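Local atomic coordinates of alanine racemase (Acinetobacter baumannii, PDB entry 4QHR), a protein that belongs to the alanine racemase family, pairing an N-terminal TIM-barrel domain with a C-terminal domain and carrying a lysine-linked pyridoxal phosphate group. Residues Gln11-Asn16 against Met213-Ser218. Numbering follows the deposited sequence.
Sequences QALQYN and MLYGAS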
ATOM      1  N   GLN A  11     -18.722  15.946  -0.587  1.00 11.86           N
ATOM      2  CA  GLN A  11     -19.158  17.039  -1.484  1.00 13.16           C
ATOM      3  C   GLN A  11     -18.257  17.153  -2.728  1.00 11.56           C
ATOM      4  O   GLN A  11     -18.710  17.492  -3.810  1.00 11.47           O
ATOM      5  CB  GLN A  11     -19.216  18.375  -0.758  1.00 15.51           C
ATOM      6  CG  GLN A  11     -20.214  18.379   0.430  1.00 18.23           C
ATOM      7  CD  GLN A  11     -19.815  17.455   1.604  1.00 21.58           C
ATOM      8  OE1 GLN A  11     -18.608  17.224   1.888  1.00 22.31           O
ATOM      9  NE2 GLN A  11     -20.828  16.898   2.286  1.00 24.88           N
ATOM     10  N   ALA A  12     -16.970  16.901  -2.547  1.00 10.35           N
ATOM     11  CA  ALA A  12     -16.065  16.914  -3.674  1.00  9.72           C
ATOM     12  C   ALA A  12     -16.413  15.791  -4.618  1.00  9.44           C
ATOM     13  O   ALA A  12     -16.391  15.987  -5.819  1.00  9.38           O
ATOM     14  CB  ALA A  12     -14.629  16.806  -3.170  1.00  9.54           C
ATOM     15  N   LEU A  13     -16.683  14.586  -4.101  1.00  9.23           N
ATOM     16  CA  LEU A  13     -17.134  13.490  -4.967  1.00  9.68           C
ATOM     17  C   LEU A  13     -18.364  13.882  -5.786  1.00 10.11           C
ATOM     18  O   LEU A  13     -18.417  13.590  -6.976  1.00  9.57           O
ATOM     19  CB  LEU A  13     -17.506  12.230  -4.187  1.00  9.45           C
ATOM     20  CG  LEU A  13     -16.362  11.418  -3.639  1.00  9.36           C
ATOM     21  CD1 LEU A  13     -16.839  10.526  -2.501  1.00  9.79           C
ATOM     22  CD2 LEU A  13     -15.769  10.563  -4.748  1.00  9.31           C
ATOM     23  N   GLN A  14     -19.343  14.524  -5.140  1.00 10.65           N
ATOM     24  CA  GLN A  14     -20.565  14.946  -5.854  1.00 12.19           C
ATOM     25  C   GLN A  14     -20.223  15.950  -6.914  1.00 11.27           C
ATOM     26  O   GLN A  14     -20.764  15.953  -7.997  1.00 10.96           O
ATOM     27  CB  GLN A  14     -21.615  15.575  -4.929  1.00 14.03           C
ATOM     28  CG  GLN A  14     -22.121  14.628  -3.886  1.00 16.49           C
ATOM     29  CD  GLN A  14     -23.109  15.266  -2.921  1.00 19.15           C
ATOM     30  OE1 GLN A  14     -22.902  16.361  -2.407  1.00 20.69           O
ATOM     31  NE2 GLN A  14     -24.182  14.554  -2.653  1.00 22.23           N
ATOM     32  N   TYR A  15     -19.333  16.845  -6.582  1.00 11.42           N
ATOM     33  CA  TYR A  15     -18.944  17.891  -7.521  1.00 11.45           C
ATOM     34  C   TYR A  15     -18.271  17.321  -8.800  1.00 10.81           C
ATOM     35  O   TYR A  15     -18.526  17.767  -9.918  1.00 10.79           O
ATOM     36  CB  TYR A  15     -17.987  18.854  -6.799  1.00 12.30           C
ATOM     37  CG  TYR A  15     -17.562  20.013  -7.606  1.00 13.16           C
ATOM     38  CD1 TYR A  15     -16.461  19.930  -8.468  1.00 13.38           C
ATOM     39  CD2 TYR A  15     -18.255  21.216  -7.530  1.00 13.52           C
ATOM     40  CE1 TYR A  15     -16.075  21.028  -9.220  1.00 14.83           C
ATOM     41  CE2 TYR A  15     -17.856  22.306  -8.265  1.00 14.26           C
ATOM     42  CZ  TYR A  15     -16.776  22.209  -9.104  1.00 15.07           C
ATOM     43  OH  TYR A  15     -16.386  23.299  -9.834  1.00 17.44           O
ATOM     44  N   ASN A  16     -17.372  16.368  -8.601  1.00  9.78           N
ATOM     45  CA  ASN A  16     -16.628  15.786  -9.719  1.00  9.04           C
ATOM     46  C   ASN A  16     -17.545  14.931 -10.557  1.00  8.62           C
ATOM     47  O   ASN A  16     -17.413  14.884 -11.768  1.00  8.56           O
ATOM     48  CB  ASN A  16     -15.498  14.945  -9.135  1.00  8.80           C
ATOM     49  CG  ASN A  16     -14.505  15.766  -8.346  1.00  8.39           C
ATOM     50  OD1 ASN A  16     -14.341  16.980  -8.594  1.00  8.69           O
ATOM     51  ND2 ASN A  16     -13.806  15.121  -7.429  1.00  7.96           N
ATOM     52  N   MET A 213     -11.152  10.831 -12.333  1.00  6.49           N
ATOM     53  CA  MET A 213     -11.657  12.203 -12.148  1.00  6.90           C
ATOM     54  C   MET A 213     -12.693  12.330 -11.013  1.00  6.92           C
ATOM     55  O   MET A 213     -12.795  13.396 -10.381  1.00  7.02           O
ATOM     56  CB  MET A 213     -12.236  12.810 -13.445  1.00  7.23           C
ATOM     57  CG  MET A 213     -13.451  12.107 -13.984  1.00  7.54           C
ATOM     58  SD  MET A 213     -13.941  12.686 -15.621  1.00  8.45           S
ATOM     59  CE  MET A 213     -14.557  14.335 -15.298  1.00  8.64           C
ATOM     60  N   LEU A 214     -13.424  11.256 -10.733  1.00  6.69           N
ATOM     61  CA  LEU A 214     -14.383  11.274  -9.614  1.00  6.56           C
ATOM     62  C   LEU A 214     -13.731  11.605  -8.273  1.00  6.57           C
ATOM     63  O   LEU A 214     -14.347  12.282  -7.423  1.00  5.97           O
ATOM     64  CB  LEU A 214     -15.112   9.944  -9.518  1.00  6.59           C
ATOM     65  CG  LEU A 214     -15.944   9.425 -10.685  1.00  6.75           C
ATOM     66  CD1 LEU A 214     -16.599   8.115 -10.311  1.00  6.87           C
ATOM     67  CD2 LEU A 214     -17.049  10.407 -11.053  1.00  6.85           C
ATOM     68  N   TYR A 215     -12.463  11.146  -8.143  1.00  6.65           N
ATOM     69  CA  TYR A 215     -11.664  11.223  -6.935  1.00  6.86           C
ATOM     70  C   TYR A 215     -10.837  12.526  -6.843  1.00  7.29           C
ATOM     71  O   TYR A 215     -10.158  12.792  -5.866  1.00  7.27           O
ATOM     72  CB  TYR A 215     -10.804   9.940  -6.805  1.00  6.84           C
ATOM     73  CG  TYR A 215     -11.693   8.703  -6.887  1.00  6.30           C
ATOM     74  CD1 TYR A 215     -12.547   8.401  -5.893  1.00  6.39           C
ATOM     75  CD2 TYR A 215     -11.683   7.887  -8.033  1.00  6.37           C
ATOM     76  CE1 TYR A 215     -13.407   7.297  -5.977  1.00  6.16           C
ATOM     77  CE2 TYR A 215     -12.502   6.808  -8.160  1.00  6.02           C
ATOM     78  CZ  TYR A 215     -13.382   6.521  -7.146  1.00  6.02           C
ATOM     79  OH  TYR A 215     -14.182   5.420  -7.277  1.00  5.66           O
ATOM     80  N   GLY A 216     -10.988  13.387  -7.845  1.00  7.60           N
ATOM     81  CA  GLY A 216     -10.290  14.643  -7.835  1.00  7.88           C
ATOM     82  C   GLY A 216      -8.804  14.465  -7.916  1.00  7.91           C
ATOM     83  O   GLY A 216      -8.055  15.129  -7.247  1.00  8.25           O
ATOM     84  N   ALA A 217      -8.395  13.576  -8.781  1.00  8.16           N
ATOM     85  CA  ALA A 217      -7.031  13.452  -9.182  1.00  8.67           C
ATOM     86  C   ALA A 217      -7.042  13.496 -10.717  1.00  9.05           C
ATOM     87  O   ALA A 217      -8.085  13.278 -11.365  1.00  8.82           O
ATOM     88  CB  ALA A 217      -6.421  12.149  -8.634  1.00  8.42           C
ATOM     89  N   SER A 218      -5.894  13.793 -11.292  1.00 10.00           N
ATOM     90  CA  SER A 218      -5.772  14.049 -12.753  1.00 11.26           C
ATOM     91  C   SER A 218      -5.474  12.837 -13.622  1.00 11.82           C
ATOM     92  O   SER A 218      -4.594  12.061 -13.330  1.00 12.33           O
ATOM     93  CB  SER A 218      -4.657  15.044 -13.028  1.00 11.76           C
ATOM     94  OG  SER A 218      -4.622  15.331 -14.425  1.00 12.10           O
TER
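N16 and L13 of helix 10-23 both turn CG beside the backbone N and anti to the carbonyl carbon (chi1 -63° and -75°), and from these positions their side chains reach the 3-10 turn that includes M213-Y215. The carboxamide of N16 makes the polar link. Its ND2 donates to L214 O at 2.9 Å along a nearly straight N-H...O line (166°). The acceptor lies almost in the plane of the N16 amide, whereas the donor stands well above the carbonyl plane of L214. OD1 of the same amide accepts from K231 N, so bonds at both ends fix the rotation of the group and tie the helix to two separate parts of the chain. Behind the amide, N16 CB rests 3.4 Å from M213 O, a carbonyl already engaged within the turn by G216 N at 3.1 Å. G216, with positive phi, follows the turn, its N 3.3 Å from N16 ND2, two donors that do not bond.

One turn back along the helix, L13 adds the apolar part. Its CD2 methyl packs 3.5 Å from L214 O and also meets Y215 CD1 at 4.0 Å, approaching the phenol ring obliquely. The side chain of L214 leaves in another direction, its CB lying over one face of the Y215 ring and the side chain packing on L17 and V20 farther along the helix. Y215 itself stacks with Y38 and H40 and bonds through OH to M32 O, two residues before K34, the lysine that carries pyridoxal phosphate. The buried contact thus fastens the helix preceding the first strand of the parallel sheet to the loop after its last strand, where these two strands, 28-32 and 207-208, lie side by side in the TIM barrel characteristic of the alanine racemase N-terminal domain.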